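Local coordinates for protein transcription termination factor FttA (Methanosarcina mazei, PDB 2XR1) that probably terminates transcription genome-wide by cleaving nascent RNA at the polymerase exit channel, acting as a zinc-dependent endo- and 5'-3' exonuclease of the metallo-beta-lactamase superfamily, at residues 347-353 against 373-379; 408-414 against 502-506. All blocks are in the same frame, centred on the assembly; numbering follows the deposited sequence.

How the interactions relate
The two contacts lie on opposite sides of the chain's centre, about 49 Å apart between centres and about 30 Å between nearest atoms, and they belong to different sheets. Interaction 1 joins neighbouring parallel strands, 348-352 and 376-380, of a mixed sheet in the metallo-beta-lactamase part, one end of it close to the zinc site. Interaction 2 lies in the beta-CASP region, where strands 414-417 and 506-509 run side by side in a parallel sheet. The contacts come in series: strand 376-380 is followed by helix 393-409, whose end enters interaction 2. Strand 602-606 later returns to the first sheet beside 376-380, consistent with the beta-CASP region being an insertion in the metallo-beta-lactamase fold.

Interaction 1 of 2, residues 347-353 against 373-379; sequences LHNVVFT and RVETVIS
His348, with CG anti to its own N (chi1 -161°), and Thr376, with OG1 anti to its carbonyl carbon (chi1 -57°), bring NE2 and OG1 within 2.7 Å at the start of a parallel strand pair in the metallo-beta-lactamase sheet. Either group could be the donor. OG1 meets the imidazole at its edge, in plane, while Glu375 CB packs over one ring face.

Beyond the histidine, Asn349 O takes two backbone donors, Glu375 N and Thr376 N. The Asn349 amide returns a bond from ND2 to Glu375 OE1 (2.9 Å, 163°), which OE1 accepts on its syn lone pair. The other carboxylate oxygen, OE2, is held by Arg373 NE at 2.7 Å in a salt bridge that helps fix the carboxylate, while His342 binds Asn349 OD1. Parallel pairing then continues through Val351 N to Thr376 O, Ile378 N to Val351 O and Thr353 N to Ile378 O.

On the face carrying Val350, Phe352, Thr376 and Ile378, Ile378 CD1 touches Val350 CG2 (3.7 Å). The strands lead toward the zinc site, the Thr353 side chain lying about 6 Å from that of the ligand Asp355. Ile378 CD1 sits over the Phe352 ring, 3.9 Å from its centroid.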
ATOM      1  N   LEU B 347      11.635   6.158  17.782  1.00 40.21           N
ATOM      2  CA  LEU B 347      10.698   6.849  16.927  1.00 39.35           C
ATOM      3  C   LEU B 347       9.302   6.337  17.242  1.00 36.67           C
ATOM      4  O   LEU B 347       8.409   7.108  17.512  1.00 37.19           O
ATOM      5  CB  LEU B 347      11.059   6.665  15.450  1.00 39.60           C
ATOM      6  CG  LEU B 347      12.262   7.497  14.965  1.00 43.27           C
ATOM      7  CD1 LEU B 347      12.551   7.347  13.468  1.00 42.71           C
ATOM      8  CD2 LEU B 347      11.997   8.933  15.267  1.00 45.18           C
ATOM      9  N   HIS B 348       9.130   5.028  17.248  1.00 33.55           N
ATOM     10  CA  HIS B 348       7.845   4.447  17.431  1.00 31.04           C
ATOM     11  C   HIS B 348       8.000   3.017  17.907  1.00 29.01           C
ATOM     12  O   HIS B 348       9.037   2.375  17.704  1.00 28.19           O
ATOM     13  CB  HIS B 348       7.095   4.487  16.102  1.00 31.20           C
ATOM     14  CG  HIS B 348       5.609   4.323  16.232  1.00 30.78           C
ATOM     15  ND1 HIS B 348       4.762   5.382  16.470  1.00 32.25           N
ATOM     16  CD2 HIS B 348       4.819   3.226  16.144  1.00 30.28           C
ATOM     17  CE1 HIS B 348       3.520   4.944  16.544  1.00 30.77           C
ATOM     18  NE2 HIS B 348       3.523   3.641  16.339  1.00 28.87           N
ATOM     19  N   ASN B 349       6.976   2.524  18.590  1.00 27.54           N
ATOM     20  CA  ASN B 349       6.979   1.149  19.050  1.00 26.01           C
ATOM     21  C   ASN B 349       5.633   0.558  18.733  1.00 25.22           C
ATOM     22  O   ASN B 349       4.613   1.125  19.153  1.00 25.01           O
ATOM     23  CB  ASN B 349       7.201   1.043  20.569  1.00 26.40           C
ATOM     24  CG  ASN B 349       8.520   1.547  21.001  1.00 26.18           C
ATOM     25  OD1 ASN B 349       9.465   0.758  21.228  1.00 25.87           O
ATOM     26  ND2 ASN B 349       8.615   2.852  21.159  1.00 25.75           N
ATOM     27  N   VAL B 350       5.630  -0.576  18.028  1.00 24.23           N
ATOM     28  CA  VAL B 350       4.389  -1.195  17.628  1.00 23.80           C
ATOM     29  C   VAL B 350       4.411  -2.650  18.076  1.00 23.24           C
ATOM     30  O   VAL B 350       5.421  -3.313  17.930  1.00 23.87           O
ATOM     31  CB  VAL B 350       4.127  -1.093  16.087  1.00 22.98           C
ATOM     32  CG1 VAL B 350       5.340  -1.395  15.332  1.00 22.79           C
ATOM     33  CG2 VAL B 350       3.061  -2.075  15.664  1.00 22.36           C
ATOM     34  N   VAL B 351       3.300  -3.125  18.620  1.00 22.29           N
ATOM     35  CA  VAL B 351       3.149  -4.511  19.009  1.00 21.41           C
ATOM     36  C   VAL B 351       2.147  -5.263  18.162  1.00 20.99           C
ATOM     37  O   VAL B 351       1.024  -4.838  17.979  1.00 21.02           O
ATOM     38  CB  VAL B 351       2.708  -4.616  20.453  1.00 21.68           C
ATOM     39  CG1 VAL B 351       2.271  -5.988  20.739  1.00 22.05           C
ATOM     40  CG2 VAL B 351       3.869  -4.195  21.396  1.00 23.26           C
ATOM     41  N   PHE B 352       2.577  -6.377  17.601  1.00 21.08           N
ATOM     42  CA  PHE B 352       1.678  -7.259  16.920  1.00 21.44           C
ATOM     43  C   PHE B 352       1.458  -8.357  17.880  1.00 21.54           C
ATOM     44  O   PHE B 352       2.414  -8.973  18.263  1.00 22.57           O
ATOM     45  CB  PHE B 352       2.335  -7.849  15.689  1.00 21.28           C
ATOM     46  CG  PHE B 352       2.339  -6.935  14.516  1.00 24.10           C
ATOM     47  CD1 PHE B 352       3.250  -5.890  14.441  1.00 26.62           C
ATOM     48  CD2 PHE B 352       1.451  -7.130  13.449  1.00 25.45           C
ATOM     49  CE1 PHE B 352       3.269  -5.023  13.340  1.00 26.77           C
ATOM     50  CE2 PHE B 352       1.461  -6.276  12.359  1.00 27.91           C
ATOM     51  CZ  PHE B 352       2.382  -5.213  12.303  1.00 27.91           C
ATOM     52  N   THR B 353       0.223  -8.655  18.245  1.00 22.18           N
ATOM     53  CA  THR B 353      -0.019  -9.637  19.299  1.00 22.25           C
ATOM     54  C   THR B 353       0.061 -11.027  18.778  1.00 22.06           C
ATOM     55  O   THR B 353       0.369 -11.937  19.537  1.00 23.79           O
ATOM     56  CB  THR B 353      -1.423  -9.488  19.969  1.00 22.61           C
ATOM     57  OG1 THR B 353      -2.412  -9.675  18.974  1.00 25.20           O
ATOM     58  CG2 THR B 353      -1.620  -8.111  20.604  1.00 22.46           C
ATOM     59  N   ARG B 373       8.012   0.572  25.965  1.00 33.49           N
ATOM     60  CA  ARG B 373       7.164   1.516  25.258  1.00 33.62           C
ATOM     61  C   ARG B 373       6.265   0.830  24.216  1.00 32.19           C
ATOM     62  O   ARG B 373       6.611  -0.220  23.673  1.00 32.37           O
ATOM     63  CB  ARG B 373       8.027   2.599  24.617  1.00 35.36           C
ATOM     64  CG  ARG B 373       8.311   3.784  25.567  1.00 39.90           C
ATOM     65  CD  ARG B 373       8.924   5.020  24.885  1.00 45.63           C
ATOM     66  NE  ARG B 373       8.414   5.283  23.523  1.00 47.33           N
ATOM     67  CZ  ARG B 373       9.004   6.102  22.644  1.00 49.48           C
ATOM     68  NH1 ARG B 373      10.105   6.779  22.977  1.00 50.12           N
ATOM     69  NH2 ARG B 373       8.484   6.251  21.417  1.00 49.12           N
ATOM     70  N   VAL B 374       5.070   1.368  23.987  1.00 32.12           N
ATOM     71  CA  VAL B 374       4.134   0.858  22.953  1.00 30.27           C
ATOM     72  C   VAL B 374       3.231   1.972  22.480  1.00 30.46           C
ATOM     73  O   VAL B 374       2.397   2.407  23.227  1.00 31.82           O
ATOM     74  CB  VAL B 374       3.066  -0.128  23.457  1.00 29.37           C
ATOM     75  CG1 VAL B 374       2.769  -1.163  22.355  1.00 27.40           C
ATOM     76  CG2 VAL B 374       3.446  -0.747  24.729  1.00 29.54           C
ATOM     77  N   GLU B 375       3.348   2.411  21.255  1.00 29.47           N
ATOM     78  CA  GLU B 375       2.459   3.435  20.819  1.00 30.21           C
ATOM     79  C   GLU B 375       1.280   2.824  20.063  1.00 28.71           C
ATOM     80  O   GLU B 375       0.175   3.325  20.193  1.00 29.55           O
ATOM     81  CB  GLU B 375       3.204   4.493  20.029  1.00 31.90           C
ATOM     82  CG  GLU B 375       4.030   5.475  20.916  1.00 34.90           C
ATOM     83  CD  GLU B 375       5.365   4.902  21.476  1.00 37.10           C
ATOM     84  OE1 GLU B 375       5.999   4.119  20.757  1.00 37.08           O
ATOM     85  OE2 GLU B 375       5.829   5.252  22.612  1.00 41.08           O
ATOM     86  N   THR B 376       1.499   1.735  19.321  1.00 26.88           N
ATOM     87  CA  THR B 376       0.466   1.085  18.504  1.00 25.99           C
ATOM     88  C   THR B 376       0.381  -0.402  18.817  1.00 25.09           C
ATOM     89  O   THR B 376       1.402  -1.068  18.880  1.00 24.14           O
ATOM     90  CB  THR B 376       0.839   1.201  16.991  1.00 26.38           C
ATOM     91  OG1 THR B 376       1.008   2.580  16.637  1.00 29.23           O
ATOM     92  CG2 THR B 376      -0.203   0.586  16.069  1.00 23.37           C
ATOM     93  N   VAL B 377      -0.830  -0.917  18.994  1.00 25.60           N
ATOM     94  CA  VAL B 377      -1.074  -2.361  19.134  1.00 24.72           C
ATOM     95  C   VAL B 377      -1.977  -2.867  17.999  1.00 25.17           C
ATOM     96  O   VAL B 377      -3.003  -2.288  17.689  1.00 23.87           O
ATOM     97  CB  VAL B 377      -1.861  -2.672  20.417  1.00 25.92           C
ATOM     98  CG1 VAL B 377      -2.092  -4.212  20.517  1.00 23.38           C
ATOM     99  CG2 VAL B 377      -1.162  -2.104  21.675  1.00 26.78           C
ATOM    100  N   ILE B 378      -1.561  -3.945  17.364  1.00 25.43           N
ATOM    101  CA  ILE B 378      -2.359  -4.606  16.363  1.00 25.63           C
ATOM    102  C   ILE B 378      -2.702  -5.923  17.020  1.00 25.34           C
ATOM    103  O   ILE B 378      -1.811  -6.754  17.250  1.00 24.02           O
ATOM    104  CB  ILE B 378      -1.558  -4.832  15.068  1.00 25.92           C
ATOM    105  CG1 ILE B 378      -1.383  -3.486  14.347  1.00 28.22           C
ATOM    106  CG2 ILE B 378      -2.282  -5.844  14.158  1.00 26.26           C
ATOM    107  CD1 ILE B 378      -0.026  -3.115  13.971  1.00 28.63           C
ATOM    108  N   SER B 379      -3.998  -6.093  17.325  1.00 26.06           N
ATOM    109  CA  SER B 379      -4.478  -7.208  18.136  1.00 26.05           C
ATOM    110  C   SER B 379      -5.364  -8.162  17.372  1.00 25.68           C
ATOM    111  O   SER B 379      -6.120  -7.746  16.518  1.00 26.12           O
ATOM    112  CB  SER B 379      -5.284  -6.670  19.315  1.00 26.87           C
ATOM    113  OG  SER B 379      -5.832  -7.745  20.057  1.00 28.03           O
TER

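Interaction 2 of 2, residues 408-414 against 502-506; sequences IERGGIA and PQPCV
Ala414 and Val506 form a parallel beta bridge, CA to CA 4.7 Å, where two neighbouring strands of the beta-CASP sheet begin. Residues 408-414 carry the chain out of helix 393-409 into strand 414-417, and residues 502-506 lead from helix 492-500 into strand 506-509, so the contact joins two helix-to-strand connections of an alpha/beta fold.

The polar part across the contact is one hydrogen bond. Ala414 N donates to Cys505 O at 3.0 Å (163°). Weaker CA-H...O contacts flank it: Ile413 CA approaches the same Cys505 oxygen, and Val506 CA approaches Ala414 O. Backbone hydrogen bonds between Ala414 and Ile507 and between Val506 and Tyr446 carry the pairing onward into the sheet.

The helix end is closed within its own segment, where Gly411 N bonds to Ile408 O (2.7 Å). Arg410, the first residue to leave helical geometry, reaches away to a salt bridge with Glu573. Gly411 follows with a positive phi of 85°, and the turn brings its carbonyl oxygen to the Pro504 ring, 3.8 Å from CG.

Apolar contacts fill in around this backbone pairing. Ile413 points its CB toward 502-506, and with CG1 set between N and the carbonyl carbon (chi1 73°), its CD1 extends to Pro502 CB while Phe526 of helix 518-526 touches both residues. Cys505 turns SG back to Ile413 CB at 3.8 Å, and its side chain also meets Pro444 and Tyr446. At the bridge itself, Ala414 CB lies 4.3 Å from Val506 CG2, on the same face of the sheet. From the last turn of the helix, Ile408 reaches across with its CD1 methyl, which lies against the Pro504-Cys505 backbone and 4.2 Å from Pro504 CB.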
ATOM      1  N   ILE B 408     -19.272 -42.305  27.592  1.00 56.70           N
ATOM      2  CA  ILE B 408     -18.653 -43.613  27.779  1.00 58.62           C
ATOM      3  C   ILE B 408     -19.581 -44.536  28.558  1.00 62.21           C
ATOM      4  O   ILE B 408     -19.810 -45.681  28.172  1.00 64.69           O
ATOM      5  CB  ILE B 408     -17.295 -43.511  28.494  1.00 57.59           C
ATOM      6  CG1 ILE B 408     -16.249 -42.840  27.602  1.00 54.82           C
ATOM      7  CG2 ILE B 408     -16.812 -44.889  28.898  1.00 59.33           C
ATOM      8  CD1 ILE B 408     -16.313 -43.239  26.159  1.00 54.37           C
ATOM      9  N   GLU B 409     -20.125 -44.031  29.654  1.00 63.15           N
ATOM     10  CA  GLU B 409     -20.958 -44.839  30.511  1.00 66.13           C
ATOM     11  C   GLU B 409     -22.166 -45.406  29.763  1.00 67.88           C
ATOM     12  O   GLU B 409     -22.730 -46.423  30.183  1.00 71.44           O
ATOM     13  CB  GLU B 409     -21.411 -44.031  31.720  1.00 66.27           C
ATOM     14  CG  GLU B 409     -20.430 -44.060  32.877  1.00 67.84           C
ATOM     15  CD  GLU B 409     -21.029 -43.460  34.140  1.00 71.91           C
ATOM     16  OE1 GLU B 409     -22.096 -43.935  34.598  1.00 75.56           O
ATOM     17  OE2 GLU B 409     -20.438 -42.504  34.679  1.00 73.48           O
ATOM     18  N   ARG B 410     -22.569 -44.764  28.667  1.00 66.33           N
ATOM     19  CA  ARG B 410     -23.665 -45.280  27.848  1.00 67.51           C
ATOM     20  C   ARG B 410     -23.174 -46.002  26.574  1.00 67.05           C
ATOM     21  O   ARG B 410     -23.958 -46.247  25.654  1.00 67.99           O
ATOM     22  CB  ARG B 410     -24.653 -44.151  27.520  1.00 66.66           C
ATOM     23  CG  ARG B 410     -24.301 -43.314  26.298  1.00 65.71           C
ATOM     24  CD  ARG B 410     -24.865 -41.905  26.387  1.00 65.98           C
ATOM     25  NE  ARG B 410     -24.777 -41.211  25.107  1.00 65.78           N
ATOM     26  CZ  ARG B 410     -24.488 -39.920  24.952  1.00 65.55           C
ATOM     27  NH1 ARG B 410     -24.210 -39.153  26.003  1.00 65.85           N
ATOM     28  NH2 ARG B 410     -24.444 -39.396  23.725  1.00 63.52           N
ATOM     29  N   GLY B 411     -21.885 -46.336  26.520  1.00 65.69           N
ATOM     30  CA  GLY B 411     -21.340 -47.180  25.449  1.00 66.18           C
ATOM     31  C   GLY B 411     -20.926 -46.502  24.155  1.00 63.61           C
ATOM     32  O   GLY B 411     -20.501 -47.149  23.213  1.00 64.12           O
ATOM     33  N   GLY B 412     -21.047 -45.194  24.100  1.00 61.19           N
ATOM     34  CA  GLY B 412     -20.612 -44.449  22.928  1.00 59.28           C
ATOM     35  C   GLY B 412     -19.157 -44.047  23.019  1.00 57.06           C
ATOM     36  O   GLY B 412     -18.525 -44.148  24.078  1.00 56.61           O
ATOM     37  N   ILE B 413     -18.625 -43.601  21.891  1.00 55.56           N
ATOM     38  CA  ILE B 413     -17.267 -43.109  21.844  1.00 53.87           C
ATOM     39  C   ILE B 413     -17.236 -41.618  21.452  1.00 50.93           C
ATOM     40  O   ILE B 413     -18.108 -41.121  20.736  1.00 50.49           O
ATOM     41  CB  ILE B 413     -16.396 -44.027  20.967  1.00 55.36           C
ATOM     42  CG1 ILE B 413     -16.671 -43.884  19.475  1.00 56.99           C
ATOM     43  CG2 ILE B 413     -16.671 -45.497  21.318  1.00 57.60           C
ATOM     44  CD1 ILE B 413     -16.341 -45.253  18.702  1.00 60.69           C
ATOM     45  N   ALA B 414     -16.258 -40.894  21.971  1.00 48.26           N
ATOM     46  CA  ALA B 414     -16.273 -39.438  21.870  1.00 45.84           C
ATOM     47  C   ALA B 414     -15.204 -38.980  20.898  1.00 44.55           C
ATOM     48  O   ALA B 414     -14.041 -39.106  21.175  1.00 44.05           O
ATOM     49  CB  ALA B 414     -16.063 -38.819  23.250  1.00 44.34           C
ATOM     50  N   PRO B 502     -15.370 -51.065  16.938  1.00 82.89           N
ATOM     51  CA  PRO B 502     -15.734 -49.943  17.845  1.00 78.50           C
ATOM     52  C   PRO B 502     -15.951 -50.421  19.278  1.00 79.10           C
ATOM     53  O   PRO B 502     -16.434 -51.542  19.529  1.00 83.35           O
ATOM     54  CB  PRO B 502     -17.030 -49.367  17.256  1.00 78.38           C
ATOM     55  CG  PRO B 502     -17.169 -50.005  15.890  1.00 83.56           C
ATOM     56  CD  PRO B 502     -16.417 -51.325  15.933  1.00 86.27           C
ATOM     57  N   GLN B 503     -15.581 -49.559  20.204  1.00 75.19           N
ATOM     58  CA  GLN B 503     -15.462 -49.917  21.593  1.00 75.56           C
ATOM     59  C   GLN B 503     -15.303 -48.601  22.317  1.00 71.03           C
ATOM     60  O   GLN B 503     -14.512 -47.778  21.884  1.00 67.85           O
ATOM     61  CB  GLN B 503     -14.230 -50.794  21.769  1.00 77.28           C
ATOM     62  CG  GLN B 503     -14.074 -51.418  23.127  1.00 79.81           C
ATOM     63  CD  GLN B 503     -13.275 -52.711  23.066  1.00 84.46           C
ATOM     64  OE1 GLN B 503     -12.172 -52.742  22.509  1.00 85.48           O
ATOM     65  NE2 GLN B 503     -13.823 -53.780  23.636  1.00 86.66           N
ATOM     66  N   PRO B 504     -16.064 -48.380  23.409  1.00 71.09           N
ATOM     67  CA  PRO B 504     -16.111 -47.038  24.033  1.00 66.66           C
ATOM     68  C   PRO B 504     -14.745 -46.472  24.293  1.00 63.53           C
ATOM     69  O   PRO B 504     -13.930 -47.125  24.905  1.00 64.65           O
ATOM     70  CB  PRO B 504     -16.819 -47.284  25.363  1.00 68.35           C
ATOM     71  CG  PRO B 504     -17.561 -48.560  25.176  1.00 73.26           C
ATOM     72  CD  PRO B 504     -16.743 -49.396  24.238  1.00 74.56           C
ATOM     73  N   CYS B 505     -14.502 -45.252  23.838  1.00 60.32           N
ATOM     74  CA  CYS B 505     -13.187 -44.646  23.938  1.00 57.87           C
ATOM     75  C   CYS B 505     -13.290 -43.148  23.660  1.00 54.00           C
ATOM     76  O   CYS B 505     -14.402 -42.623  23.516  1.00 53.78           O
ATOM     77  CB  CYS B 505     -12.241 -45.327  22.938  1.00 59.07           C
ATOM     78  SG  CYS B 505     -12.781 -45.138  21.209  1.00 60.50           S
ATOM     79  N   VAL B 506     -12.144 -42.467  23.611  1.00 51.03           N
ATOM     80  CA  VAL B 506     -12.088 -41.059  23.211  1.00 47.63           C
ATOM     81  C   VAL B 506     -11.120 -40.927  22.044  1.00 47.17           C
ATOM     82  O   VAL B 506     -10.043 -41.523  22.054  1.00 48.63           O
ATOM     83  CB  VAL B 506     -11.586 -40.143  24.353  1.00 45.18           C
ATOM     84  CG1 VAL B 506     -11.244 -38.795  23.818  1.00 42.16           C
ATOM     85  CG2 VAL B 506     -12.581 -40.012  25.451  1.00 44.71           C
TER